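Side-chain contacts in ATP-dependent 6-phosphofructokinase isozyme 2 (Escherichia coli, PDB 3UMO), which catalyses the ATP-dependent phosphorylation of fructose 6-phosphate to fructose 1,6-bisphosphate, the first committing step of glycolysis: residues 193-198 with 206-211; 183-188 with 256-261; 124-129 with 153-158. All coordinates share one frame; numbering follows the deposited sequence. Where two conformers were deposited one is given.

Read from the N terminus, the chain first closes contact 3, where the end of helix 115-125 meets helix 146-158, with 23 residues, strand 133-137 among them, between its segments. Contact 2 opens next, at the edge strand 183-184 of the parallel sheet and the loop after it. Before it closes, contact 1 forms inside its loop, joining the end of helix 188-195 to helix 204-214 with seven residues between its segments. Contact 2 closes at helix 254-267, beside ATP. Contact 1 is thus nested in contact 2, while contact 3 precedes both in series; none crosses another. The centres of contacts 1 and 3 lie about 20 Å and about 19 Å from the centre of the chain; contact 2 lies deep inside.

Contact 1: residues 193-198 with 206-211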
loop_
_atom_site.group_PDB
_atom_site.type_symbol
_atom_site.label_atom_id
_atom_site.label_comp_id
_atom_site.label_asym_id
_atom_site.label_seq_id
_atom_site.Cartn_x
_atom_site.Cartn_y
_atom_site.Cartn_z
ATOM N N ALA A 193 -23.831 -1.471 -15.563
ATOM C CA ALA A 193 -23.938 -2.922 -15.730
ATOM C C ALA A 193 -25.357 -3.318 -16.115
ATOM O O ALA A 193 -25.566 -4.220 -16.933
ATOM C CB ALA A 193 -23.506 -3.643 -14.466
ATOM N N LEU A 194 -26.326 -2.624 -15.528
ATOM C CA LEU A 194 -27.737 -2.876 -15.792
ATOM C C LEU A 194 -28.123 -2.645 -17.256
ATOM O O LEU A 194 -28.747 -3.510 -17.877
ATOM C CB LEU A 194 -28.604 -2.020 -14.870
ATOM C CG LEU A 194 -30.112 -2.163 -15.054
ATOM C CD1 LEU A 194 -30.536 -3.621 -14.908
ATOM C CD2 LEU A 194 -30.838 -1.295 -14.048
ATOM N N VAL A 195 -27.759 -1.490 -17.809
ATOM C CA VAL A 195 -28.061 -1.211 -19.223
ATOM C C VAL A 195 -27.027 -1.805 -20.180
ATOM O O VAL A 195 -27.171 -1.714 -21.403
ATOM C CB VAL A 195 -28.199 0.301 -19.517
ATOM C CG1 VAL A 195 -29.367 0.892 -18.743
ATOM C CG2 VAL A 195 -26.899 1.029 -19.198
ATOM N N ASN A 196 -25.992 -2.415 -19.611
ATOM C CA ASN A 196 -24.927 -3.063 -20.374
ATOM C C ASN A 196 -24.212 -2.166 -21.387
ATOM O O ASN A 196 -24.042 -2.535 -22.555
ATOM C CB ASN A 196 -25.433 -4.342 -21.058
ATOM C CG ASN A 196 -24.300 -5.241 -21.515
ATOM O OD1 ASN A 196 -23.175 -5.140 -21.024
ATOM N ND2 ASN A 196 -24.588 -6.121 -22.468
ATOM N N ARG A 197 -23.792 -0.987 -20.938
ATOM C CA ARG A 197 -22.925 -0.141 -21.750
ATOM C C ARG A 197 -22.122 0.818 -20.884
ATOM O O ARG A 197 -22.534 1.166 -19.768
ATOM C CB ARG A 197 -23.717 0.615 -22.833
ATOM C CG ARG A 197 -24.794 1.552 -22.310
ATOM C CD ARG A 197 -25.428 2.359 -23.437
ATOM N NE ARG A 197 -26.502 3.222 -22.952
ATOM C CZ ARG A 197 -27.770 2.840 -22.840
ATOM N NH1 ARG A 197 -28.123 1.608 -23.185
ATOM N NH2 ARG A 197 -28.688 3.687 -22.392
ATOM N N GLU A 198 -20.956 1.217 -21.384
ATOM C CA GLU A 198 -20.169 2.249 -20.723
ATOM C C GLU A 198 -20.930 3.563 -20.801
ATOM O O GLU A 198 -21.504 3.891 -21.840
ATOM C CB GLU A 198 -18.798 2.403 -21.383
ATOM C CG GLU A 198 -17.764 1.407 -20.893
ATOM C CD GLU A 198 -17.478 1.565 -19.412
ATOM O OE1 GLU A 198 -16.941 2.623 -19.020
ATOM O OE2 GLU A 198 -17.803 0.639 -18.640
ATOM N N ARG A 206 -28.404 10.091 -17.441
ATOM C CA ARG A 206 -29.801 10.515 -17.514
ATOM C C ARG A 206 -30.585 9.693 -18.528
ATOM O O ARG A 206 -31.689 9.226 -18.246
ATOM C CB ARG A 206 -29.909 11.996 -17.880
ATOM C CG ARG A 206 -31.317 12.562 -17.699
ATOM C CD ARG A 206 -31.613 13.665 -18.694
ATOM N NE ARG A 206 -32.026 13.120 -19.985
ATOM C CZ ARG A 206 -31.696 13.645 -21.160
ATOM N NH1 ARG A 206 -30.937 14.731 -21.215
ATOM N NH2 ARG A 206 -32.122 13.080 -22.282
ATOM N N LYS A 207 -30.015 9.523 -19.713
ATOM C CA LYS A 207 -30.669 8.745 -20.759
ATOM C C LYS A 207 -30.920 7.304 -20.329
ATOM O O LYS A 207 -31.999 6.766 -20.558
ATOM C CB LYS A 207 -29.865 8.796 -22.053
ATOM C CG LYS A 207 -30.016 10.118 -22.781
ATOM C CD LYS A 207 -29.075 10.232 -23.963
ATOM C CE LYS A 207 -29.179 11.621 -24.578
ATOM N NZ LYS A 207 -28.084 11.899 -25.549
ATOM N N ALA A 208 -29.923 6.687 -19.704
ATOM C CA ALA A 208 -30.071 5.324 -19.202
ATOM C C ALA A 208 -31.183 5.229 -18.160
ATOM O O ALA A 208 -31.985 4.296 -18.179
ATOM C CB ALA A 208 -28.754 4.827 -18.620
ATOM N N ALA A 209 -31.215 6.188 -17.237
ATOM C CA ALA A 209 -32.250 6.212 -16.210
ATOM C C ALA A 209 -33.635 6.351 -16.844
ATOM O O ALA A 209 -34.577 5.653 -16.461
ATOM C CB ALA A 209 -31.999 7.345 -15.228
ATOM N N GLN A 210 -33.748 7.249 -17.821
ATOM C CA GLN A 210 -35.028 7.463 -18.483
ATOM C C GLN A 210 -35.462 6.219 -19.253
ATOM O O GLN A 210 -36.653 5.926 -19.327
ATOM C CB GLN A 210 -34.980 8.679 -19.409
ATOM C CG GLN A 210 -36.358 9.204 -19.798
ATOM C CD GLN A 210 -37.117 9.785 -18.615
ATOM O OE1 GLN A 210 -36.666 10.742 -17.985
ATOM N NE2 GLN A 210 -38.272 9.204 -18.304
ATOM N N GLU A 211 -34.494 5.488 -19.798
ATOM C CA GLU A 211 -34.750 4.265 -20.557
ATOM C C GLU A 211 -35.451 3.227 -19.679
ATOM O O GLU A 211 -36.388 2.546 -20.115
ATOM C CB GLU A 211 -33.418 3.714 -21.069
ATOM C CG GLU A 211 -33.501 2.619 -22.113
ATOM C CD GLU A 211 -32.133 2.038 -22.446
ATOM O OE1 GLU A 211 -31.156 2.814 -22.546
ATOM O OE2 GLU A 211 -32.035 0.800 -22.593
#
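The guanidinium of Arg197 and the carboxylate of Glu211 meet edge to edge, their planes only 12° apart. Over one face of the guanidinium, near its centre, sits Val195 CG2, 4.1 Å above the plane. Glu211 OE1 lies at the edge, nearly in plane, and takes the N-H of Arg197 NH2 almost head-on at 2.6 Å with an N-H...O angle of 166°. The same oxygen receives a second, weak bond from Arg197 NH1 at 3.3 Å, whereas Glu211 OE2 stays 4.0 Å from NH1. The salt bridge therefore rests on one carboxylate oxygen rather than on a two-oxygen fork. Arg197 CG is wedged between the backbone N and the carbonyl carbon (chi1 61°), and the chain then runs straight to NE, carrying the charged group back over Val195 toward helix 204-214. Glu211, also extended, comes from the opposite direction.

Next to the ion pair, Val195 CG1 packs on Ala208 CB at 4.0 Å, and Arg197 NH2 passes 3.8 Å from Ala208 CA, so the small alanine admits both neighbours. A Schellman motif ends helix 188-195: Asn196 has positive phi, and Arg197 N bonds Ser192 O. Beyond the contact, Ala209 turns from this side of its helix to Val221, Val223 and Val233 of the antiparallel sheet.

Chemically, an exposed pair of opposite charges borders a small apolar contact. The strong bond through NH2 and the near-coplanar planes probably restrain rotation of both end groups, while the guanidinium uses its edge for the charge and its face for the valine methyl.

Contact 2: residues 183-188 with 256-261; sequences LVKPNQ and DSMVGA. With ATP (adenosine-5'-triphosphate), chain E; ATP (adenosine-5'-triphosphate), chain I.
Lys185 crosses Val259 and Met258 obliquely on its way to ATP. Its CB starts 4.2 Å from Val259 CG2. With CG anti to the backbone N (chi1 -171°), the chain runs at an angle across helix 254-267 toward its N-terminal end, and CD drops between two partners, Met258 SD at 3.5 Å and Val259 CG2 at 3.7 Å. The bend at chi3 (70°) sets CE between Val259 CG2 and O2B of ATP in chain E, 3.7 Å from both, and that at chi4 (56°) turns NZ to the beta-phosphate, bonding O2B at 2.9 Å. Ser224 OG is a second hydrogen-bond partner of NZ, and a magnesium ion lies about 4 Å from the lysine side chain. With an alanine here, O2B would probably lose the lysine's ammonium group and a gap open against Met258 and Val259.

Met258 reaches past the lysine to the ribose, with CE 3.2 Å from O3' of the same ATP. Asn187 ND2 gives a nearly straight bond to O1B of this nucleotide at 3.0 Å, and a weak one to O3G of the second ATP, chain I. Asn187 OD1 caps Glu190 N at the start of helix 188-195, which, with the phosphate bonds of ND2, probably fixes how the amide is turned.

Asn187 and Glu190 fit the family's Asn-x-x-Glu motif. The Gly-Ala-Gly-Asp sequence, with the probable catalytic residue Asp256, forms the N-terminal end of helix 254-267. Gly255 N and Lys27 of a neighbouring subunit also bind ATP, an arrangement consistent with the ATP site of the ribokinase family.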
loop_
_atom_site.group_PDB
_atom_site.type_symbol
_atom_site.label_atom_id
_atom_site.label_comp_id
_atom_site.label_asym_id
_atom_site.label_seq_id
_atom_site.Cartn_x
_atom_site.Cartn_y
_atom_site.Cartn_z
ATOM N N LEU A 183 -39.190 1.836 -7.004
ATOM C CA LEU A 183 -37.976 2.632 -6.951
ATOM C C LEU A 183 -36.762 1.730 -7.017
ATOM O O LEU A 183 -36.698 0.716 -6.327
ATOM C CB LEU A 183 -37.924 3.428 -5.644
ATOM C CG LEU A 183 -36.627 4.164 -5.301
ATOM C CD1 LEU A 183 -36.367 5.291 -6.278
ATOM C CD2 LEU A 183 -36.676 4.695 -3.865
ATOM N N VAL A 184 -35.793 2.106 -7.843
ATOM C CA VAL A 184 -34.507 1.418 -7.852
ATOM C C VAL A 184 -33.396 2.461 -7.671
ATOM O O VAL A 184 -33.489 3.563 -8.216
ATOM C CB VAL A 184 -34.317 0.592 -9.158
ATOM C CG1 VAL A 184 -34.324 1.496 -10.387
ATOM C CG2 VAL A 184 -33.038 -0.247 -9.094
ATOM N N LYS A 185 -32.374 2.132 -6.881
ATOM C CA LYS A 185 -31.242 3.043 -6.683
ATOM C C LYS A 185 -29.913 2.430 -7.119
ATOM O O LYS A 185 -29.122 1.969 -6.290
ATOM C CB LYS A 185 -31.114 3.561 -5.229
ATOM C CG LYS A 185 -30.052 4.695 -5.120
ATOM C CD LYS A 185 -29.334 4.781 -3.774
ATOM C CE LYS A 185 -28.367 3.611 -3.539
ATOM N NZ LYS A 185 -27.342 3.463 -4.617
ATOM N N PRO A 186 -29.660 2.417 -8.431
ATOM C CA PRO A 186 -28.314 2.008 -8.818
ATOM C C PRO A 186 -27.332 3.149 -8.583
ATOM O O PRO A 186 -27.692 4.320 -8.744
ATOM C CB PRO A 186 -28.445 1.764 -10.322
ATOM C CG PRO A 186 -29.541 2.713 -10.760
ATOM C CD PRO A 186 -30.502 2.788 -9.585
ATOM N N ASN A 187 -26.100 2.825 -8.211
ATOM C CA ASN A 187 -25.036 3.818 -8.378
ATOM C C ASN A 187 -24.591 3.817 -9.836
ATOM O O ASN A 187 -25.216 3.158 -10.673
ATOM C CB ASN A 187 -23.854 3.620 -7.413
ATOM C CG ASN A 187 -23.105 2.317 -7.634
ATOM O OD1 ASN A 187 -23.221 1.665 -8.676
ATOM N ND2 ASN A 187 -22.309 1.936 -6.637
ATOM N N GLN A 188 -23.535 4.555 -10.154
ATOM C CA GLN A 188 -23.127 4.676 -11.555
ATOM C C GLN A 188 -22.653 3.365 -12.149
ATOM O O GLN A 188 -23.007 3.021 -13.284
ATOM C CB GLN A 188 -22.056 5.746 -11.716
ATOM C CG GLN A 188 -22.595 7.126 -11.481
ATOM C CD GLN A 188 -21.496 8.127 -11.267
ATOM O OE1 GLN A 188 -21.046 8.329 -10.139
ATOM N NE2 GLN A 188 -21.040 8.750 -12.351
ATOM N N ASP A 256 -26.988 2.931 1.852
ATOM C CA ASP A 256 -28.103 2.424 2.639
ATOM C C ASP A 256 -28.819 3.546 3.388
ATOM O O ASP A 256 -30.031 3.492 3.575
ATOM C CB ASP A 256 -27.625 1.330 3.593
ATOM C CG ASP A 256 -27.069 0.122 2.856
ATOM O OD1 ASP A 256 -26.165 -0.547 3.401
ATOM O OD2 ASP A 256 -27.532 -0.162 1.727
ATOM N N SER A 257 -28.070 4.562 3.808
ATOM C CA SER A 257 -28.676 5.718 4.455
ATOM C C SER A 257 -29.576 6.445 3.472
ATOM O O SER A 257 -30.698 6.825 3.814
ATOM C CB SER A 257 -27.608 6.676 4.984
ATOM O OG SER A 257 -26.913 6.093 6.077
ATOM N N MET A 258 -29.081 6.644 2.253
ATOM C CA MET A 258 -29.890 7.270 1.211
ATOM C C MET A 258 -31.163 6.476 0.925
ATOM O O MET A 258 -32.253 7.054 0.813
ATOM C CB MET A 258 -29.079 7.435 -0.081
ATOM C CG MET A 258 -29.945 7.737 -1.298
ATOM S SD MET A 258 -28.961 8.146 -2.752
ATOM C CE MET A 258 -28.910 9.933 -2.626
ATOM N N VAL A 259 -31.035 5.158 0.787
ATOM C CA VAL A 259 -32.211 4.323 0.531
ATOM C C VAL A 259 -33.233 4.395 1.665
ATOM O O VAL A 259 -34.441 4.506 1.411
ATOM C CB VAL A 259 -31.827 2.863 0.215
ATOM C CG1 VAL A 259 -33.066 1.983 0.154
ATOM C CG2 VAL A 259 -31.067 2.809 -1.101
ATOM N N GLY A 260 -32.749 4.358 2.906
ATOM C CA GLY A 260 -33.617 4.490 4.068
ATOM C C GLY A 260 -34.417 5.781 4.029
ATOM O O GLY A 260 -35.634 5.781 4.249
ATOM N N ALA A 261 -33.735 6.878 3.716
ATOM C CA ALA A 261 -34.380 8.187 3.642
ATOM C C ALA A 261 -35.410 8.262 2.525
ATOM O O ALA A 261 -36.505 8.809 2.707
ATOM C CB ALA A 261 -33.339 9.280 3.464
HETATM P PG ATP E . -22.628 2.328 -1.003
HETATM O O1G ATP E . -23.585 1.207 -1.202
HETATM O O2G ATP E . -22.640 2.590 0.500
HETATM O O3G ATP E . -21.252 2.028 -1.488
HETATM P PB ATP E . -23.573 3.706 -3.177
HETATM O O1B ATP E . -22.334 3.456 -4.090
HETATM O O2B ATP E . -24.785 2.806 -3.500
HETATM O O3B ATP E . -23.193 3.637 -1.630
HETATM P PA ATP E . -23.371 6.566 -3.440
HETATM O O1A ATP E . -21.882 6.389 -3.398
HETATM O O2A ATP E . -23.855 7.361 -4.654
HETATM O O3A ATP E . -24.094 5.193 -3.392
HETATM O "O5'" ATP E . -23.807 7.276 -2.064
HETATM C "C5'" ATP E . -25.113 7.717 -1.910
HETATM C "C4'" ATP E . -25.304 9.103 -1.487
HETATM O "O4'" ATP E . -24.409 9.363 -0.384
HETATM C "C3'" ATP E . -24.879 10.071 -2.511
HETATM O "O3'" ATP E . -25.876 10.312 -3.431
HETATM C "C2'" ATP E . -24.526 11.256 -1.711
HETATM O "O2'" ATP E . -25.660 11.877 -1.259
HETATM C "C1'" ATP E . -23.845 10.644 -0.548
HETATM N N9 ATP E . -22.403 10.537 -0.762
HETATM C C8 ATP E . -21.737 9.438 -1.162
HETATM N N7 ATP E . -20.422 9.761 -1.240
HETATM C C5 ATP E . -20.263 11.054 -0.891
HETATM C C6 ATP E . -19.154 11.901 -0.784
HETATM N N6 ATP E . -17.770 11.414 -1.099
HETATM N N1 ATP E . -19.354 13.173 -0.397
HETATM C C2 ATP E . -20.585 13.632 -0.113
HETATM N N3 ATP E . -21.659 12.842 -0.203
HETATM C C4 ATP E . -21.529 11.559 -0.583
HETATM P PG ATP I . -19.977 -0.251 -4.893
HETATM O O1G ATP I . -20.893 0.830 -4.424
HETATM O O2G ATP I . -20.567 -1.578 -4.409
HETATM O O3G ATP I . -19.867 -0.248 -6.398
HETATM P PB ATP I . -17.781 1.053 -3.664
HETATM O O1B ATP I . -16.492 0.432 -2.973
HETATM O O2B ATP I . -18.540 1.932 -2.662
HETATM O O3B ATP I . -18.615 -0.204 -4.173
HETATM P PA ATP I . -16.076 1.782 -5.722
HETATM O O1A ATP I . -15.636 0.332 -5.776
HETATM O O2A ATP I . -16.287 2.339 -7.138
HETATM O O3A ATP I . -17.364 1.905 -4.913
HETATM O "O5'" ATP I . -14.907 2.625 -5.002
HETATM C "C5'" ATP I . -15.178 3.525 -3.994
HETATM C "C4'" ATP I . -14.009 4.132 -3.380
HETATM O "O4'" ATP I . -12.983 3.119 -3.312
HETATM C "C3'" ATP I . -13.464 5.167 -4.263
HETATM O "O3'" ATP I . -13.960 6.403 -3.922
HETATM C "C2'" ATP I . -12.017 5.098 -4.055
HETATM O "O2'" ATP I . -11.696 5.873 -2.979
HETATM C "C1'" ATP I . -11.762 3.675 -3.735
HETATM N N9 ATP I . -11.240 2.927 -4.874
HETATM C C8 ATP I . -11.982 2.241 -5.761
HETATM N N7 ATP I . -11.145 1.678 -6.664
HETATM C C5 ATP I . -9.876 2.005 -6.348
HETATM C C6 ATP I . -8.626 1.711 -6.909
HETATM N N6 ATP I . -8.516 0.856 -8.142
HETATM N N1 ATP I . -7.520 2.211 -6.325
HETATM C C2 ATP I . -7.606 2.978 -5.221
HETATM N N3 ATP I . -8.787 3.271 -4.662
HETATM C C4 ATP I . -9.928 2.808 -5.196
#

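Contact 3: residues 124-129 with 153-158; sequences QVLEIE and ISAAQK
Leu126 pushes the two methyls of its fork against Ala155 and Ala156, whose lack of bulk gives it room. The Ala155 CB bump faces the fork, with both Leu126 CD1 and Leu126 CD2 at 4.1 Å. CD2 also goes further in, into the shallow hollow beside the helix backbone: it rests 3.7 Å from Ala155 O and 3.8 Å from Ala156 CA, so one methyl lies partly on main chain and not on another side chain. Leu126 begins with CG beside the backbone N and anti to the carbonyl carbon (chi1 -60°); this brings the fork round to helix 146-158, although the CB of the residue does not aim straight at it.

Deeper toward the sheet, a second bump fits alongside. Val125 CG1, anti to its own N (chi1 169°), meets Ala156 CB at 4.0 Å. Ala156 is thus touched on its methyl by the valine and on its CA by the leucine. The backbones come correspondingly near, 6.1 Å between Leu126 CA and Ala156 CA.

The two helices are neighbours against the parallel sheet of the ribokinase-type alpha/beta fold. Helix 146-158 is the crossover of a beta-alpha-beta unit linking the adjacent strands 133-137 and 162-166, and helix 115-125 leads into the first of these. Val125 accordingly also packs on Leu134, and Ala156 on Cys163, so the valine-alanine pair bridges helices that each sit on a strand.

A type I turn from Val125 to Ile128 follows, closed by the bond from Ile128 N to Val125 O. It sends Ile128 back to Leu134 and Ile58 while Leu126 stays on the helix 146-158 side. The carbonyl of Leu126 accepts a hydrogen bond from Gln159 NE2.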
loop_
_atom_site.group_PDB
_atom_site.type_symbol
_atom_site.label_atom_id
_atom_site.label_comp_id
_atom_site.label_asym_id
_atom_site.label_seq_id
_atom_site.Cartn_x
_atom_site.Cartn_y
_atom_site.Cartn_z
ATOM N N GLN A 124 -42.595 -15.138 4.619
ATOM C CA GLN A 124 -42.562 -13.950 5.471
ATOM C C GLN A 124 -42.967 -12.704 4.690
ATOM O O GLN A 124 -43.760 -11.890 5.163
ATOM C CB GLN A 124 -41.169 -13.748 6.081
ATOM C CG GLN A 124 -40.851 -14.680 7.247
ATOM C CD GLN A 124 -41.881 -14.599 8.365
ATOM O OE1 GLN A 124 -42.433 -15.616 8.788
ATOM N NE2 GLN A 124 -42.141 -13.389 8.850
ATOM N N VAL A 125 -42.415 -12.566 3.489
ATOM C CA VAL A 125 -42.695 -11.412 2.642
ATOM C C VAL A 125 -44.172 -11.317 2.274
ATOM O O VAL A 125 -44.747 -10.232 2.278
ATOM C CB VAL A 125 -41.839 -11.436 1.360
ATOM C CG1 VAL A 125 -42.326 -10.393 0.365
ATOM C CG2 VAL A 125 -40.379 -11.203 1.703
ATOM N N LEU A 126 -44.792 -12.453 1.977
ATOM C CA LEU A 126 -46.189 -12.451 1.561
ATOM C C LEU A 126 -47.173 -12.274 2.724
ATOM O O LEU A 126 -48.390 -12.231 2.520
ATOM C CB LEU A 126 -46.507 -13.694 0.722
ATOM C CG LEU A 126 -45.649 -13.760 -0.549
ATOM C CD1 LEU A 126 -46.010 -14.963 -1.410
ATOM C CD2 LEU A 126 -45.764 -12.461 -1.349
ATOM N N GLU A 127 -46.644 -12.159 3.939
ATOM C CA GLU A 127 -47.465 -11.801 5.092
ATOM C C GLU A 127 -47.545 -10.287 5.252
ATOM O O GLU A 127 -48.321 -9.779 6.061
ATOM C CB GLU A 127 -46.926 -12.446 6.369
ATOM C CG GLU A 127 -47.101 -13.953 6.410
ATOM C CD GLU A 127 -46.475 -14.582 7.637
ATOM O OE1 GLU A 127 -45.992 -13.832 8.511
ATOM O OE2 GLU A 127 -46.464 -15.830 7.724
ATOM N N ILE A 128 -46.733 -9.570 4.481
ATOM C CA ILE A 128 -46.770 -8.112 4.474
ATOM C C ILE A 128 -48.104 -7.662 3.883
ATOM O O ILE A 128 -48.582 -8.245 2.905
ATOM C CB ILE A 128 -45.589 -7.535 3.664
ATOM C CG1 ILE A 128 -44.267 -7.839 4.374
ATOM C CG2 ILE A 128 -45.742 -6.046 3.460
ATOM C CD1 ILE A 128 -43.038 -7.573 3.520
ATOM N N GLU A 129 -48.715 -6.648 4.490
ATOM C CA GLU A 129 -50.016 -6.171 4.035
ATOM C C GLU A 129 -49.915 -5.425 2.707
ATOM O O GLU A 129 -48.852 -4.917 2.350
ATOM C CB GLU A 129 -50.661 -5.271 5.095
ATOM C CG GLU A 129 -49.824 -4.070 5.497
ATOM C CD GLU A 129 -48.914 -4.355 6.680
ATOM O OE1 GLU A 129 -48.106 -5.308 6.620
ATOM O OE2 GLU A 129 -49.022 -3.623 7.683
ATOM N N ILE A 153 -40.297 -11.204 -6.083
ATOM C CA ILE A 153 -40.733 -9.841 -6.342
ATOM C C ILE A 153 -42.067 -9.814 -7.080
ATOM O O ILE A 153 -42.942 -9.007 -6.757
ATOM C CB ILE A 153 -39.640 -9.044 -7.077
ATOM C CG1 ILE A 153 -38.470 -8.805 -6.125
ATOM C CG2 ILE A 153 -40.186 -7.724 -7.589
ATOM C CD1 ILE A 153 -37.175 -8.500 -6.823
ATOM N N SER A 154 -42.237 -10.715 -8.046
ATOM C CA SER A 154 -43.499 -10.805 -8.766
ATOM C C SER A 154 -44.623 -11.177 -7.808
ATOM O O SER A 154 -45.720 -10.625 -7.886
ATOM C CB SER A 154 -43.416 -11.838 -9.892
ATOM O OG SER A 154 -44.623 -11.863 -10.636
ATOM N N ALA A 155 -44.336 -12.109 -6.904
ATOM C CA ALA A 155 -45.310 -12.568 -5.916
ATOM C C ALA A 155 -45.736 -11.428 -4.999
ATOM O O ALA A 155 -46.920 -11.259 -4.707
ATOM C CB ALA A 155 -44.729 -13.709 -5.097
ATOM N N ALA A 156 -44.757 -10.649 -4.548
ATOM C CA ALA A 156 -45.022 -9.538 -3.642
ATOM C C ALA A 156 -45.875 -8.460 -4.305
ATOM O O ALA A 156 -46.836 -7.962 -3.712
ATOM C CB ALA A 156 -43.712 -8.951 -3.116
ATOM N N GLN A 157 -45.530 -8.108 -5.541
ATOM C CA GLN A 157 -46.244 -7.054 -6.261
ATOM C C GLN A 157 -47.701 -7.399 -6.585
ATOM O O GLN A 157 -48.568 -6.523 -6.554
ATOM C CB GLN A 157 -45.480 -6.643 -7.526
ATOM C CG GLN A 157 -44.161 -5.940 -7.216
ATOM C CD GLN A 157 -43.513 -5.306 -8.434
ATOM O OE1 GLN A 157 -42.907 -4.239 -8.336
ATOM N NE2 GLN A 157 -43.624 -5.966 -9.580
ATOM N N LYS A 158 -47.970 -8.665 -6.884
ATOM C CA LYS A 158 -49.330 -9.103 -7.219
ATOM C C LYS A 158 -50.355 -8.771 -6.137
ATOM O O LYS A 158 -51.547 -8.628 -6.419
ATOM C CB LYS A 158 -49.362 -10.602 -7.500
ATOM C CG LYS A 158 -48.723 -10.998 -8.810
ATOM C CD LYS A 158 -48.790 -12.494 -9.004
ATOM C CE LYS A 158 -47.883 -12.948 -10.133
ATOM N NZ LYS A 158 -47.584 -14.405 -10.041
#